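Local coordinates for protein cadherin-23 (Mus musculus, PDB 5UZ8) that probably mediates calcium-dependent adhesion in hearing mechanotransduction, as a cadherin whose extracellular repeats bind calcium ions at their junctions, at residues R179-K192 with E204-D218. Numbering follows the deposited sequence. Where two conformers were deposited one is given.
Sequences REKKDHYILTALAK and ENSVQVVIRVLDVND. With CA (calcium ion), chain F; CA (calcium ion), chain G; CA (calcium ion), chain E; GSH (glutathione), chain L.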
loop_
_atom_site.group_PDB
_atom_site.type_symbol
_atom_site.label_atom_id
_atom_site.label_comp_id
_atom_site.label_asym_id
_atom_site.label_seq_id
_atom_site.Cartn_x
_atom_site.Cartn_y
_atom_site.Cartn_z
ATOM N N ARG A 179 3.118 -21.605 -0.345
ATOM C CA ARG A 179 2.090 -21.566 0.706
ATOM C C ARG A 179 2.477 -22.317 1.987
ATOM O O ARG A 179 2.104 -21.928 3.112
ATOM C CB ARG A 179 0.775 -22.111 0.199
ATOM C CG ARG A 179 -0.384 -21.727 1.121
ATOM C CD ARG A 179 -1.557 -22.661 0.909
ATOM N NE ARG A 179 -1.174 -23.998 1.335
ATOM C CZ ARG A 179 -1.145 -24.433 2.593
ATOM N NH1 ARG A 179 -1.617 -23.706 3.610
ATOM N NH2 ARG A 179 -0.712 -25.663 2.840
ATOM N N GLU A 180 3.189 -23.427 1.792
ATOM C CA GLU A 180 3.557 -24.257 2.902
ATOM C C GLU A 180 4.586 -23.585 3.860
ATOM O O GLU A 180 4.678 -23.962 5.032
ATOM C CB GLU A 180 4.114 -25.578 2.381
ATOM C CG GLU A 180 3.070 -26.583 1.914
ATOM C CD GLU A 180 2.386 -26.228 0.614
ATOM O OE1 GLU A 180 1.131 -26.230 0.591
ATOM O OE2 GLU A 180 3.057 -25.941 -0.388
ATOM N N LYS A 181 5.384 -22.660 3.334
ATOM C CA LYS A 181 6.355 -21.867 4.112
ATOM C C LYS A 181 5.620 -20.690 4.773
ATOM O O LYS A 181 5.735 -20.448 5.957
ATOM C CB LYS A 181 7.473 -21.305 3.205
ATOM C CG LYS A 181 8.601 -22.262 2.810
ATOM C CD LYS A 181 9.692 -21.531 2.016
ATOM C CE LYS A 181 10.650 -22.468 1.269
ATOM N NZ LYS A 181 10.025 -23.064 0.065
ATOM N N LYS A 182 4.856 -19.961 3.976
ATOM C CA LYS A 182 4.137 -18.796 4.487
ATOM C C LYS A 182 2.902 -18.583 3.632
ATOM O O LYS A 182 3.001 -18.469 2.400
ATOM C CB LYS A 182 5.048 -17.559 4.433
ATOM C CG LYS A 182 4.434 -16.319 5.044
ATOM C CD LYS A 182 5.459 -15.283 5.516
ATOM C CE LYS A 182 4.750 -14.088 6.150
ATOM N NZ LYS A 182 5.711 -13.145 6.786
ATOM N N ASP A 183 1.747 -18.555 4.275
ATOM C CA ASP A 183 0.488 -18.603 3.512
ATOM C C ASP A 183 -0.160 -17.246 3.245
ATOM O O ASP A 183 -1.146 -17.168 2.521
ATOM C CB ASP A 183 -0.538 -19.566 4.135
ATOM C CG ASP A 183 -1.009 -19.159 5.513
ATOM O OD1 ASP A 183 -0.632 -18.103 6.052
ATOM O OD2 ASP A 183 -1.810 -19.948 6.079
ATOM N N HIS A 184 0.366 -16.186 3.837
ATOM C CA HIS A 184 -0.076 -14.842 3.490
ATOM C C HIS A 184 0.910 -13.820 4.070
ATOM O O HIS A 184 1.658 -14.118 5.020
ATOM C CB HIS A 184 -1.453 -14.523 4.058
ATOM C CG HIS A 184 -1.482 -14.403 5.547
ATOM N ND1 HIS A 184 -1.290 -15.485 6.374
ATOM C CD2 HIS A 184 -1.704 -13.342 6.356
ATOM C CE1 HIS A 184 -1.408 -15.101 7.637
ATOM N NE2 HIS A 184 -1.656 -13.801 7.654
ATOM N N TYR A 185 0.855 -12.623 3.514
ATOM C CA TYR A 185 1.726 -11.509 3.882
ATOM C C TYR A 185 0.866 -10.284 4.172
ATOM O O TYR A 185 -0.162 -10.059 3.497
ATOM C CB TYR A 185 2.658 -11.208 2.699
ATOM C CG TYR A 185 3.557 -12.347 2.336
ATOM C CD1 TYR A 185 3.106 -13.382 1.519
ATOM C CD2 TYR A 185 4.874 -12.404 2.815
ATOM C CE1 TYR A 185 3.946 -14.457 1.190
ATOM C CE2 TYR A 185 5.736 -13.435 2.456
ATOM C CZ TYR A 185 5.247 -14.464 1.643
ATOM O OH TYR A 185 6.040 -15.524 1.310
ATOM N N ILE A 186 1.296 -9.485 5.145
ATOM C CA ILE A 186 0.683 -8.188 5.397
ATOM C C ILE A 186 1.825 -7.168 5.309
ATOM O O ILE A 186 2.620 -7.066 6.221
ATOM C CB ILE A 186 -0.029 -8.146 6.775
ATOM C CG1 ILE A 186 -1.000 -9.327 6.883
ATOM C CG2 ILE A 186 -0.738 -6.797 6.969
ATOM C CD1 ILE A 186 -1.789 -9.361 8.176
ATOM N N LEU A 187 1.889 -6.469 4.188
ATOM C CA LEU A 187 2.988 -5.583 3.847
ATOM C C LEU A 187 2.573 -4.126 4.056
ATOM O O LEU A 187 1.415 -3.782 3.901
ATOM C CB LEU A 187 3.346 -5.764 2.402
ATOM C CG LEU A 187 3.702 -7.174 1.943
ATOM C CD1 LEU A 187 4.035 -7.069 0.458
ATOM C CD2 LEU A 187 4.828 -7.708 2.822
ATOM N N THR A 188 3.529 -3.296 4.436
ATOM C CA THR A 188 3.311 -1.856 4.526
ATOM C C THR A 188 3.867 -1.186 3.277
ATOM O O THR A 188 5.072 -1.270 3.024
ATOM C CB THR A 188 4.010 -1.289 5.768
ATOM O OG1 THR A 188 3.490 -1.938 6.946
ATOM C CG2 THR A 188 3.777 0.199 5.864
ATOM N N ALA A 189 2.999 -0.514 2.527
ATOM C CA ALA A 189 3.402 0.307 1.389
ATOM C C ALA A 189 3.413 1.771 1.833
ATOM O O ALA A 189 2.501 2.205 2.554
ATOM C CB ALA A 189 2.459 0.126 0.224
ATOM N N LEU A 190 4.438 2.514 1.408
ATOM C CA LEU A 190 4.618 3.912 1.807
ATOM C C LEU A 190 4.564 4.795 0.562
ATOM O O LEU A 190 5.114 4.406 -0.465
ATOM C CB LEU A 190 5.971 4.059 2.451
ATOM C CG LEU A 190 6.271 5.327 3.211
ATOM C CD1 LEU A 190 5.422 5.415 4.478
ATOM C CD2 LEU A 190 7.746 5.291 3.606
ATOM N N ALA A 191 3.891 5.941 0.667
ATOM C CA ALA A 191 3.913 6.971 -0.371
ATOM C C ALA A 191 4.565 8.204 0.255
ATOM O O ALA A 191 4.119 8.654 1.316
ATOM C CB ALA A 191 2.507 7.291 -0.823
ATOM N N LYS A 192 5.623 8.719 -0.369
ATOM C CA LYS A 192 6.378 9.845 0.186
ATOM C C LYS A 192 6.539 10.899 -0.917
ATOM O O LYS A 192 6.976 10.590 -2.040
ATOM C CB LYS A 192 7.713 9.355 0.730
ATOM C CG LYS A 192 8.601 10.402 1.377
ATOM C CD LYS A 192 9.961 9.802 1.798
ATOM C CE LYS A 192 9.838 8.600 2.703
ATOM N NZ LYS A 192 11.148 8.224 3.332
ATOM N N GLU A 204 4.392 11.881 4.092
ATOM C CA GLU A 204 4.111 10.500 3.753
ATOM C C GLU A 204 2.817 9.995 4.371
ATOM O O GLU A 204 2.312 10.564 5.373
ATOM C CB GLU A 204 5.247 9.614 4.227
ATOM C CG GLU A 204 5.396 9.510 5.741
ATOM C CD GLU A 204 6.654 8.766 6.139
ATOM O OE1 GLU A 204 6.565 7.843 6.962
ATOM O OE2 GLU A 204 7.754 9.109 5.640
ATOM N N ASN A 205 2.409 8.838 3.880
ATOM C CA ASN A 205 1.406 8.017 4.525
ATOM C C ASN A 205 1.680 6.581 4.126
ATOM O O ASN A 205 2.299 6.307 3.067
ATOM C CB ASN A 205 -0.013 8.392 4.080
ATOM C CG ASN A 205 -0.680 9.415 4.990
ATOM O OD1 ASN A 205 -0.725 9.245 6.203
ATOM N ND2 ASN A 205 -1.215 10.482 4.403
ATOM N N SER A 206 1.214 5.672 4.956
ATOM C CA SER A 206 1.345 4.245 4.646
ATOM C C SER A 206 -0.008 3.579 4.548
ATOM O O SER A 206 -0.995 4.056 5.111
ATOM C CB SER A 206 2.162 3.589 5.740
ATOM O OG SER A 206 1.526 3.744 6.994
ATOM N N VAL A 207 -0.019 2.403 3.944
ATOM C CA VAL A 207 -1.193 1.561 3.875
ATOM C C VAL A 207 -0.781 0.081 3.984
ATOM O O VAL A 207 0.378 -0.261 3.658
ATOM C CB VAL A 207 -1.970 1.830 2.584
ATOM C CG1 VAL A 207 -1.227 1.311 1.374
ATOM C CG2 VAL A 207 -3.349 1.229 2.623
ATOM N N GLN A 208 -1.686 -0.786 4.471
ATOM C CA GLN A 208 -1.400 -2.213 4.544
ATOM C C GLN A 208 -1.919 -2.923 3.299
ATOM O O GLN A 208 -3.015 -2.618 2.792
ATOM C CB GLN A 208 -1.954 -2.873 5.803
ATOM C CG GLN A 208 -1.487 -2.265 7.100
ATOM C CD GLN A 208 -0.007 -2.416 7.312
ATOM O OE1 GLN A 208 0.776 -1.428 7.205
ATOM N NE2 GLN A 208 0.404 -3.628 7.579
ATOM N N VAL A 209 -1.098 -3.843 2.805
ATOM C CA VAL A 209 -1.389 -4.666 1.627
ATOM C C VAL A 209 -1.309 -6.138 2.007
ATOM O O VAL A 209 -0.238 -6.592 2.420
ATOM C CB VAL A 209 -0.381 -4.390 0.506
ATOM C CG1 VAL A 209 -0.738 -5.236 -0.733
ATOM C CG2 VAL A 209 -0.368 -2.901 0.181
ATOM N N VAL A 210 -2.431 -6.862 1.899
ATOM C CA VAL A 210 -2.514 -8.269 2.187
ATOM C C VAL A 210 -2.370 -9.059 0.892
ATOM O O VAL A 210 -3.087 -8.816 -0.095
ATOM C CB VAL A 210 -3.860 -8.662 2.841
ATOM C CG1 VAL A 210 -3.936 -10.170 3.080
ATOM C CG2 VAL A 210 -4.051 -7.925 4.150
ATOM N N ILE A 211 -1.487 -10.042 0.901
ATOM C CA ILE A 211 -1.397 -10.989 -0.203
ATOM C C ILE A 211 -1.607 -12.370 0.385
ATOM O O ILE A 211 -0.779 -12.861 1.165
ATOM C CB ILE A 211 -0.057 -10.908 -0.957
ATOM C CG1 ILE A 211 0.027 -9.587 -1.712
ATOM C CG2 ILE A 211 0.067 -12.062 -1.967
ATOM C CD1 ILE A 211 1.430 -9.132 -2.066
ATOM N N ARG A 212 -2.722 -12.992 0.025
ATOM C CA ARG A 212 -3.041 -14.334 0.503
ATOM C C ARG A 212 -2.604 -15.323 -0.563
ATOM O O ARG A 212 -2.830 -15.107 -1.753
ATOM C CB ARG A 212 -4.509 -14.476 0.848
ATOM C CG ARG A 212 -4.930 -13.497 1.937
ATOM C CD ARG A 212 -6.256 -13.854 2.608
ATOM N NE ARG A 212 -6.589 -12.832 3.576
ATOM C CZ ARG A 212 -6.079 -12.736 4.805
ATOM N NH1 ARG A 212 -5.248 -13.663 5.297
ATOM N NH2 ARG A 212 -6.434 -11.701 5.556
ATOM N N VAL A 213 -1.943 -16.393 -0.129
ATOM C CA VAL A 213 -1.307 -17.327 -1.046
ATOM C C VAL A 213 -2.168 -18.573 -1.090
ATOM O O VAL A 213 -2.330 -19.258 -0.083
ATOM C CB VAL A 213 0.106 -17.671 -0.577
ATOM C CG1 VAL A 213 0.797 -18.614 -1.558
ATOM C CG2 VAL A 213 0.906 -16.400 -0.413
ATOM N N LEU A 214 -2.708 -18.852 -2.257
ATOM C CA LEU A 214 -3.623 -19.983 -2.460
ATOM C C LEU A 214 -2.868 -21.271 -2.781
ATOM O O LEU A 214 -1.853 -21.248 -3.473
ATOM C CB LEU A 214 -4.614 -19.653 -3.584
ATOM C CG LEU A 214 -5.379 -18.352 -3.380
ATOM C CD1 LEU A 214 -6.264 -18.063 -4.586
ATOM C CD2 LEU A 214 -6.194 -18.391 -2.101
ATOM N N ASP A 215 -3.411 -22.403 -2.324
ATOM C CA ASP A 215 -2.736 -23.694 -2.430
ATOM C C ASP A 215 -2.758 -24.238 -3.853
ATOM O O ASP A 215 -3.769 -24.124 -4.558
ATOM C CB ASP A 215 -3.412 -24.693 -1.513
ATOM C CG ASP A 215 -2.572 -25.908 -1.233
ATOM O OD1 ASP A 215 -1.330 -25.785 -1.036
ATOM O OD2 ASP A 215 -3.189 -27.006 -1.186
ATOM N N VAL A 216 -1.647 -24.834 -4.236
ATOM C CA VAL A 216 -1.531 -25.741 -5.372
ATOM C C VAL A 216 -1.150 -27.083 -4.767
ATOM O O VAL A 216 -0.463 -27.142 -3.723
ATOM C CB VAL A 216 -0.406 -25.248 -6.315
ATOM C CG1 VAL A 216 -0.052 -26.241 -7.405
ATOM C CG2 VAL A 216 -0.842 -23.922 -6.896
ATOM N N ASN A 217 -1.630 -28.160 -5.368
ATOM C CA ASN A 217 -1.261 -29.472 -4.861
ATOM C C ASN A 217 0.169 -29.780 -5.311
ATOM O O ASN A 217 0.361 -30.403 -6.352
ATOM C CB ASN A 217 -2.203 -30.565 -5.375
ATOM C CG ASN A 217 -1.963 -31.881 -4.674
ATOM O OD1 ASN A 217 -1.649 -31.897 -3.479
ATOM N ND2 ASN A 217 -2.047 -32.977 -5.403
ATOM N N ASP A 218 1.179 -29.317 -4.573
ATOM C CA ASP A 218 2.569 -29.543 -4.979
ATOM C C ASP A 218 3.347 -30.412 -3.999
ATOM O O ASP A 218 4.536 -30.546 -4.149
ATOM C CB ASP A 218 3.310 -28.240 -5.262
ATOM C CG ASP A 218 3.279 -27.216 -4.081
ATOM O OD1 ASP A 218 2.507 -27.327 -3.100
ATOM O OD2 ASP A 218 4.059 -26.226 -4.188
HETATM CA CA CA F . 0.734 -26.581 -1.734
HETATM CA CA CA G . 4.433 -25.263 -2.020
HETATM CA CA CA E . -0.788 -33.108 -1.683
HETATM N N1 GSH L . 11.149 -26.040 -3.573
HETATM C CA1 GSH L . 9.837 -26.150 -4.193
HETATM C C1 GSH L . 9.300 -24.762 -4.449
HETATM O O11 GSH L . 9.982 -23.790 -4.048
HETATM O O12 GSH L . 8.185 -24.655 -5.018
HETATM C CB1 GSH L . 8.858 -26.940 -3.302
HETATM C CG1 GSH L . 8.580 -26.234 -1.976
HETATM C CD1 GSH L . 7.406 -26.865 -1.262
HETATM O OE1 GSH L . 6.257 -26.725 -1.671
HETATM N N2 GSH L . 7.703 -27.529 -0.150
HETATM C CA2 GSH L . 6.696 -28.027 0.764
HETATM C C2 GSH L . 6.907 -27.498 2.153
HETATM O O2 GSH L . 6.528 -28.163 3.102
HETATM C CB2 GSH L . 6.711 -29.556 0.740
HETATM S SG2 GSH L . 6.247 -30.109 -0.910
HETATM N N3 GSH L . 7.445 -26.276 2.259
HETATM C CA3 GSH L . 7.636 -25.594 3.525
HETATM C C3 GSH L . 9.097 -25.333 3.833
HETATM O O31 GSH L . 9.354 -24.838 4.954
HETATM O O32 GSH L . 9.979 -25.571 2.967
HETATM O O HOH W 1 -3.636 -18.978 2.199
HETATM O O HOH W 2 3.056 -4.725 7.562
HETATM O O HOH W 3 5.986 -23.958 -3.399
#
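D215 OD1 is gripped by a calcium ion at 2.3 Å and by R179 NE at 3.0 Å. The NE bond comes from above the carboxylate plane, and guanidinium and carboxylate stand 88° apart. R179 reaches D215 past V213 O because chi1 (-164°) sets CG opposite the backbone N and the chain bends at chi3. R179 NH2 bridges to E180 OE1, so one guanidinium steadies two ligands of the same calcium. An alanine here removes both N-H donors and would probably leave D215 and E180 without the guanidinium they share. E180 spans two calcium ions: both its oxygens bind the first, and OE2 also binds the second at 2.2 Å. D218 OD1 binds the first and OD2 the second. V216 O, E127 and D251 complete the first site; glutathione OE1 binds the second ion. Strand 184-192 leaves this calcium-binding linker between cadherin repeats and strand 204-214 returns to it, an antiparallel hairpin of the repeat's Greek-key sandwich. On the buried face Y185, L187 and A189 pack with V207, V209 and I211. V213, just beyond, puts CG2 at the edge of the Y185 ring, 3.9 Å from CE1. On the other face T188 OG1 donates to an in-plane lone pair of Q208 OE1 at 2.8 Å, and a water joins both residues to I186 O. R212 NH1 lies over one face of the H184 ring, 3.7 Å from CD2, while NE bonds to Q122.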